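Local atomic coordinates of glucose-binding protein (Thermus thermophilus HB27, PDB entry 2B3F), a protein that binds galactose, as well as glucose, and probably delivers such sugars to a binding-protein-dependent transport system as its solute-binding component. Residues A220-S223 against W224-V228; D243-A246 against G247-T251. One frame throughout, in Å; residues are numbered along the deposited sequence.

Contact 1: residues A220-S223 against W224-V228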
ATOM      1  N   ALA A 220      -4.968  14.551 -11.691  1.00 16.08           N
ATOM      2  CA  ALA A 220      -6.082  14.460 -10.738  1.00 15.97           C
ATOM      3  C   ALA A 220      -7.187  13.479 -11.132  1.00 15.73           C
ATOM      4  O   ALA A 220      -7.837  12.922 -10.262  1.00 15.13           O
ATOM      5  CB  ALA A 220      -6.705  15.830 -10.489  1.00 16.29           C
ATOM      6  N   GLY A 221      -7.421  13.279 -12.422  1.00 15.52           N
ATOM      7  CA  GLY A 221      -8.503  12.425 -12.882  1.00 15.82           C
ATOM      8  C   GLY A 221      -8.066  11.048 -13.352  1.00 15.41           C
ATOM      9  O   GLY A 221      -8.863  10.347 -13.948  1.00 16.06           O
ATOM     10  N   LEU A 222      -6.814  10.657 -13.081  1.00 15.13           N
ATOM     11  CA  LEU A 222      -6.296   9.358 -13.522  1.00 15.23           C
ATOM     12  C   LEU A 222      -6.231   8.339 -12.378  1.00 15.09           C
ATOM     13  O   LEU A 222      -5.864   8.680 -11.272  1.00 15.08           O
ATOM     14  CB  LEU A 222      -4.892   9.482 -14.104  1.00 16.29           C
ATOM     15  CG  LEU A 222      -4.648  10.479 -15.252  1.00 18.32           C
ATOM     16  CD1 LEU A 222      -3.223  10.278 -15.771  1.00 19.01           C
ATOM     17  CD2 LEU A 222      -5.660  10.344 -16.345  1.00 20.42           C
ATOM     18  N   SER A 223      -6.576   7.097 -12.681  1.00 14.62           N
ATOM     19  CA  SER A 223      -6.330   5.994 -11.753  1.00 14.40           C
ATOM     20  C   SER A 223      -4.836   5.666 -11.629  1.00 14.18           C
ATOM     21  O   SER A 223      -4.013   6.047 -12.457  1.00 12.89           O
ATOM     22  CB  SER A 223      -7.081   4.757 -12.233  1.00 14.11           C
ATOM     23  OG  SER A 223      -6.454   4.245 -13.381  1.00 14.77           O
ATOM     24  N   TRP A 224      -4.465   4.875 -10.603  1.00 12.97           N
ATOM     25  CA  TRP A 224      -3.090   4.442 -10.505  1.00 13.22           C
ATOM     26  C   TRP A 224      -2.674   3.613 -11.716  1.00 13.09           C
ATOM     27  O   TRP A 224      -1.558   3.770 -12.171  1.00 13.40           O
ATOM     28  CB  TRP A 224      -2.796   3.716  -9.183  1.00 12.81           C
ATOM     29  CG  TRP A 224      -3.351   2.318  -9.054  1.00 12.83           C
ATOM     30  CD1 TRP A 224      -4.497   1.942  -8.433  1.00 12.56           C
ATOM     31  CD2 TRP A 224      -2.740   1.110  -9.524  1.00 12.81           C
ATOM     32  NE1 TRP A 224      -4.645   0.571  -8.480  1.00 13.62           N
ATOM     33  CE2 TRP A 224      -3.591   0.047  -9.173  1.00 12.84           C
ATOM     34  CE3 TRP A 224      -1.569   0.828 -10.236  1.00 13.36           C
ATOM     35  CZ2 TRP A 224      -3.294  -1.280  -9.497  1.00 12.02           C
ATOM     36  CZ3 TRP A 224      -1.296  -0.480 -10.574  1.00 13.61           C
ATOM     37  CH2 TRP A 224      -2.147  -1.513 -10.194  1.00 12.53           C
ATOM     38  N   GLN A 225      -3.576   2.787 -12.248  1.00 13.53           N
ATOM     39  CA  GLN A 225      -3.259   1.981 -13.433  1.00 13.61           C
ATOM     40  C   GLN A 225      -2.990   2.869 -14.651  1.00 14.18           C
ATOM     41  O   GLN A 225      -2.059   2.641 -15.398  1.00 14.68           O
ATOM     42  CB  GLN A 225      -4.370   1.009 -13.760  1.00 14.53           C
ATOM     43  CG  GLN A 225      -4.649  -0.049 -12.663  1.00 13.22           C
ATOM     44  CD  GLN A 225      -5.768   0.329 -11.727  1.00 13.68           C
ATOM     45  OE1 GLN A 225      -5.961   1.517 -11.392  1.00 14.24           O
ATOM     46  NE2 GLN A 225      -6.549  -0.678 -11.300  1.00 15.55           N
ATOM     47  N   GLN A 226      -3.800   3.909 -14.808  1.00 14.51           N
ATOM     48  CA  GLN A 226      -3.585   4.851 -15.929  1.00 15.32           C
ATOM     49  C   GLN A 226      -2.251   5.573 -15.838  1.00 15.57           C
ATOM     50  O   GLN A 226      -1.620   5.854 -16.845  1.00 16.76           O
ATOM     51  CB  GLN A 226      -4.723   5.866 -15.998  1.00 14.97           C
ATOM     52  CG  GLN A 226      -5.986   5.271 -16.539  1.00 15.70           C
ATOM     53  CD  GLN A 226      -7.106   6.257 -16.661  1.00 16.96           C
ATOM     54  OE1 GLN A 226      -7.491   6.911 -15.690  1.00 16.88           O
ATOM     55  NE2 GLN A 226      -7.650   6.380 -17.876  1.00 19.81           N
ATOM     56  N   ALA A 227      -1.821   5.895 -14.620  1.00 15.23           N
ATOM     57  CA  ALA A 227      -0.510   6.502 -14.433  1.00 15.45           C
ATOM     58  C   ALA A 227       0.623   5.493 -14.798  1.00 15.81           C
ATOM     59  O   ALA A 227       1.619   5.855 -15.417  1.00 16.25           O
ATOM     60  CB  ALA A 227      -0.357   7.003 -13.015  1.00 15.71           C
ATOM     61  N   VAL A 228       0.482   4.224 -14.397  1.00 15.75           N
ATOM     62  CA  VAL A 228       1.434   3.209 -14.823  1.00 16.58           C
ATOM     63  C   VAL A 228       1.457   3.109 -16.345  1.00 16.81           C
ATOM     64  O   VAL A 228       2.533   3.014 -16.941  1.00 16.91           O
ATOM     65  CB  VAL A 228       1.138   1.806 -14.184  1.00 16.27           C
ATOM     66  CG1 VAL A 228       2.070   0.733 -14.775  1.00 17.08           C
ATOM     67  CG2 VAL A 228       1.317   1.889 -12.667  1.00 16.94           C
TER
HETATM   68  O   HOH W   1      -9.391   8.877 -16.040  1.00 20.56           O

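Contact 2: residues D243-A246 against G247-T251. With GAL (beta-D-galactopyranose), chain G.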
ATOM      1  N   ASP A 243       3.970  -2.036  -5.285  1.00 13.95           N
ATOM      2  CA  ASP A 243       4.233  -3.139  -6.199  1.00 13.82           C
ATOM      3  C   ASP A 243       3.017  -3.929  -6.676  1.00 14.16           C
ATOM      4  O   ASP A 243       3.158  -4.887  -7.452  1.00 14.64           O
ATOM      5  CB  ASP A 243       5.390  -4.050  -5.718  1.00 14.53           C
ATOM      6  CG  ASP A 243       5.316  -4.454  -4.245  1.00 14.63           C
ATOM      7  OD1 ASP A 243       4.281  -4.287  -3.557  1.00 13.72           O
ATOM      8  OD2 ASP A 243       6.362  -4.943  -3.755  1.00 15.91           O
ATOM      9  N   TRP A 244       1.818  -3.480  -6.314  1.00 13.30           N
ATOM     10  CA  TRP A 244       0.632  -3.902  -7.072  1.00 13.58           C
ATOM     11  C   TRP A 244       0.823  -3.525  -8.559  1.00 13.36           C
ATOM     12  O   TRP A 244       0.210  -4.116  -9.444  1.00 14.37           O
ATOM     13  CB  TRP A 244      -0.667  -3.296  -6.525  1.00 13.31           C
ATOM     14  CG  TRP A 244      -0.611  -1.837  -6.170  1.00 13.71           C
ATOM     15  CD1 TRP A 244      -0.955  -0.766  -6.956  1.00 13.31           C
ATOM     16  CD2 TRP A 244      -0.264  -1.293  -4.887  1.00 12.46           C
ATOM     17  NE1 TRP A 244      -0.808   0.412  -6.242  1.00 12.05           N
ATOM     18  CE2 TRP A 244      -0.370   0.109  -4.975  1.00 13.91           C
ATOM     19  CE3 TRP A 244       0.161  -1.864  -3.675  1.00 12.51           C
ATOM     20  CZ2 TRP A 244      -0.091   0.945  -3.889  1.00 12.62           C
ATOM     21  CZ3 TRP A 244       0.447  -1.037  -2.614  1.00 13.17           C
ATOM     22  CH2 TRP A 244       0.317   0.349  -2.711  1.00 13.72           C
ATOM     23  N   ALA A 245       1.684  -2.545  -8.818  1.00 14.53           N
ATOM     24  CA  ALA A 245       2.020  -2.148 -10.213  1.00 14.79           C
ATOM     25  C   ALA A 245       2.724  -3.269 -10.959  1.00 15.90           C
ATOM     26  O   ALA A 245       2.440  -3.488 -12.128  1.00 15.86           O
ATOM     27  CB  ALA A 245       2.864  -0.887 -10.228  1.00 14.77           C
ATOM     28  N   ALA A 246       3.599  -4.010 -10.271  1.00 16.38           N
ATOM     29  CA  ALA A 246       4.240  -5.166 -10.886  1.00 16.56           C
ATOM     30  C   ALA A 246       3.196  -6.228 -11.245  1.00 17.36           C
ATOM     31  O   ALA A 246       3.243  -6.790 -12.342  1.00 18.27           O
ATOM     32  CB  ALA A 246       5.341  -5.740  -9.983  1.00 16.75           C
ATOM     33  N   GLY A 247       2.237  -6.484 -10.355  1.00 16.85           N
ATOM     34  CA  GLY A 247       1.149  -7.415 -10.636  1.00 16.50           C
ATOM     35  C   GLY A 247       0.360  -6.987 -11.853  1.00 16.59           C
ATOM     36  O   GLY A 247       0.045  -7.793 -12.709  1.00 16.85           O
ATOM     37  N   TYR A 248       0.047  -5.695 -11.940  1.00 16.44           N
ATOM     38  CA  TYR A 248      -0.699  -5.184 -13.109  1.00 16.33           C
ATOM     39  C   TYR A 248       0.075  -5.426 -14.400  1.00 16.28           C
ATOM     40  O   TYR A 248      -0.449  -5.992 -15.359  1.00 17.07           O
ATOM     41  CB  TYR A 248      -0.981  -3.702 -12.910  1.00 16.08           C
ATOM     42  CG  TYR A 248      -1.587  -2.993 -14.088  1.00 15.89           C
ATOM     43  CD1 TYR A 248      -2.844  -3.324 -14.560  1.00 16.39           C
ATOM     44  CD2 TYR A 248      -0.902  -1.956 -14.703  1.00 15.46           C
ATOM     45  CE1 TYR A 248      -3.407  -2.633 -15.677  1.00 16.38           C
ATOM     46  CE2 TYR A 248      -1.462  -1.279 -15.798  1.00 15.56           C
ATOM     47  CZ  TYR A 248      -2.695  -1.612 -16.253  1.00 16.15           C
ATOM     48  OH  TYR A 248      -3.233  -0.929 -17.346  1.00 17.30           O
ATOM     49  N   MET A 249       1.329  -5.016 -14.405  1.00 16.43           N
ATOM     50  CA  MET A 249       2.145  -5.123 -15.604  1.00 17.51           C
ATOM     51  C   MET A 249       2.377  -6.582 -16.062  1.00 18.48           C
ATOM     52  O   MET A 249       2.517  -6.839 -17.261  1.00 18.98           O
ATOM     53  CB  MET A 249       3.466  -4.371 -15.398  1.00 17.40           C
ATOM     54  CG  MET A 249       3.296  -2.860 -15.438  1.00 18.20           C
ATOM     55  SD  MET A 249       4.819  -1.926 -15.478  1.00 19.13           S
ATOM     56  CE  MET A 249       5.272  -1.994 -13.741  1.00 19.31           C
ATOM     57  N   THR A 250       2.442  -7.529 -15.124  1.00 17.99           N
ATOM     58  CA  THR A 250       2.671  -8.931 -15.485  1.00 18.51           C
ATOM     59  C   THR A 250       1.372  -9.669 -15.674  1.00 18.44           C
ATOM     60  O   THR A 250       1.148 -10.233 -16.734  1.00 20.42           O
ATOM     61  CB  THR A 250       3.543  -9.683 -14.438  1.00 18.85           C
ATOM     62  OG1 THR A 250       2.925  -9.597 -13.142  1.00 19.98           O
ATOM     63  CG2 THR A 250       4.942  -9.108 -14.373  1.00 18.47           C
ATOM     64  N   THR A 251       0.501  -9.667 -14.671  1.00 17.43           N
ATOM     65  CA  THR A 251      -0.746 -10.421 -14.750  1.00 17.98           C
ATOM     66  C   THR A 251      -1.697  -9.891 -15.820  1.00 18.39           C
ATOM     67  O   THR A 251      -2.301 -10.667 -16.555  1.00 18.67           O
ATOM     68  CB  THR A 251      -1.431 -10.478 -13.358  1.00 17.67           C
ATOM     69  OG1 THR A 251      -0.550 -11.155 -12.448  1.00 18.66           O
ATOM     70  CG2 THR A 251      -2.766 -11.201 -13.375  1.00 17.90           C
TER
HETATM   71  C1  GAL G3310      -3.460  -0.595  -1.274  1.00 11.43           C
HETATM   72  C2  GAL G3310      -3.745  -2.084  -1.039  1.00 12.31           C
HETATM   73  C3  GAL G3310      -3.307  -2.940  -2.219  1.00 11.16           C
HETATM   74  C4  GAL G3310      -3.880  -2.404  -3.533  1.00 12.13           C
HETATM   75  C5  GAL G3310      -3.620  -0.880  -3.600  1.00 12.53           C
HETATM   76  C6  GAL G3310      -4.160  -0.194  -4.866  1.00 11.86           C
HETATM   77  O1  GAL G3310      -3.929   0.184  -0.215  1.00 13.35           O
HETATM   78  O2  GAL G3310      -3.107  -2.496   0.181  1.00 11.86           O
HETATM   79  O3  GAL G3310      -3.730  -4.283  -2.031  1.00 13.91           O
HETATM   80  O4  GAL G3310      -5.246  -2.723  -3.558  1.00 16.88           O
HETATM   81  O5  GAL G3310      -4.136  -0.209  -2.476  1.00 11.75           O
HETATM   82  O6  GAL G3310      -5.553  -0.117  -4.827  1.00 12.59           O

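Contact 1: residues A220-S223 against W224-V228
Ser223 and Gln226 form a capping box at the start of helix 224-233, a local contact where the loop following helix 199-212 turns into the new helix. It is a worked example of how an N-cap side chain and the residue three further on bond each other's backbone amide. Ser223 sits at the N-cap, and its OG accepts from Gln226 N at 3.0 Å, a fairly straight bond of 162°. The serine torsion brings this about: OG stands between the backbone N and the carbonyl carbon (chi1 72°), which swings it over the first turn. Gln226 returns the favour. Its side chain, extended beyond CG, runs back along the cap until OE1 accepts from Ser223 N at 3.2 Å, in the carbonyl plane and on a lone pair. Gln226 OE1 also accepts from a water oxygen 2.8 Å away that donates to Gly221 O as well, so two bonds grip the amide oxygen and carry the cap one step further into the loop. Leu222 crosses the glutamine chain at about a right angle, its CD2 lying 3.9 Å from Gln226 OE1. Ser223 O opens the helical ladder by accepting from Ala227 N at 3.1 Å. Gln225 bends at chi2, which lays its CD over one face of the Trp224 ring, offset toward the rim, 3.3 Å above the plane; its OE1 receives a weak bond from Ser223 OG, while its NE2 is held by Asp12. Trp224 NE1 hydrogen-bonds Glu13 OE1. Leu222 is tied to Glu165 through the backbone; Ala227 and Val228 rest on Asn239 of strand 238-240, and Val228 meets helix 244-252.

Contact 2: residues D243-A246 against G247-T251
Backbone bonds between Asp243-Ala246 and the turn after them make this a local contact within the first turns of helix 244-252, the helix that presents Trp244 to the bound galactose. Tyr248 N donates to Trp244 O and Met249 N to Ala245 O, each at 3.0 Å, the second at 168°. Gly247 N reaches Asp243 O only weakly, at 3.4 Å. Ala246 O accepts from Thr250 N at 3.0 Å, and Thr250 OG1 lies 2.9 Å from Ala246 O, its torsion (chi1 57°) placing the hydroxyl near that carbonyl.

Apolar contacts are lighter. In Met249 the bend at chi3 folds the methyl back toward Ala245, with Met249 CE 4.4 Å from Ala245 CB. Tyr248, with CG anti to the backbone N, sends its ring away from this turn, its hydroxyl bonding Asp229.

The sugar contact belongs to Trp244. Galactose C5 lies over the centre of the indole, 3.6 Å above its plane, and galactose C6 comes to 3.7 Å from Trp244 NE1: an aliphatic patch of the pyranose covering an aromatic face, the CH-pi platform familiar from carbohydrate-binding proteins. With an alanine here, the C5 face of galactose would probably lose its aromatic platform, leaving a gap under the sugar. Rings of His119 and His348 meet the indole edge-to-face, while Asp243, just before the helix, spends its carboxylate on His119, Arg120 N and Tyr329. Trp125 of strand 123-126 packs against Ala245, Ala246 and Met249, and Val228 of helix 224-233 against Ala245, Tyr248 and Met249.

In the fold
Contacts 1 and 2 follow one another along the chain, each at the start of a helix, with centres about 14 Å apart. Both helices place a tryptophan at their first residue, and the two indoles meet edge-to-face, Trp224 CZ2 lying 3.5 Å from Trp244 CD1. The Trp224 ring also rests on Ala245, Trp224 CZ3 to Ala245 CA 3.7 Å, and further along Val228 CG1 is 3.9 Å from Met249 CG. Both tryptophans line the galactose pocket, Trp244 with a ring face and Trp224 with its side chain about 4 Å from the sugar at the nearest atoms. The same Glu13 OE1 that meets contact 1 hydrogen-bonds the galactose, alongside Asp278, Lys312 and others.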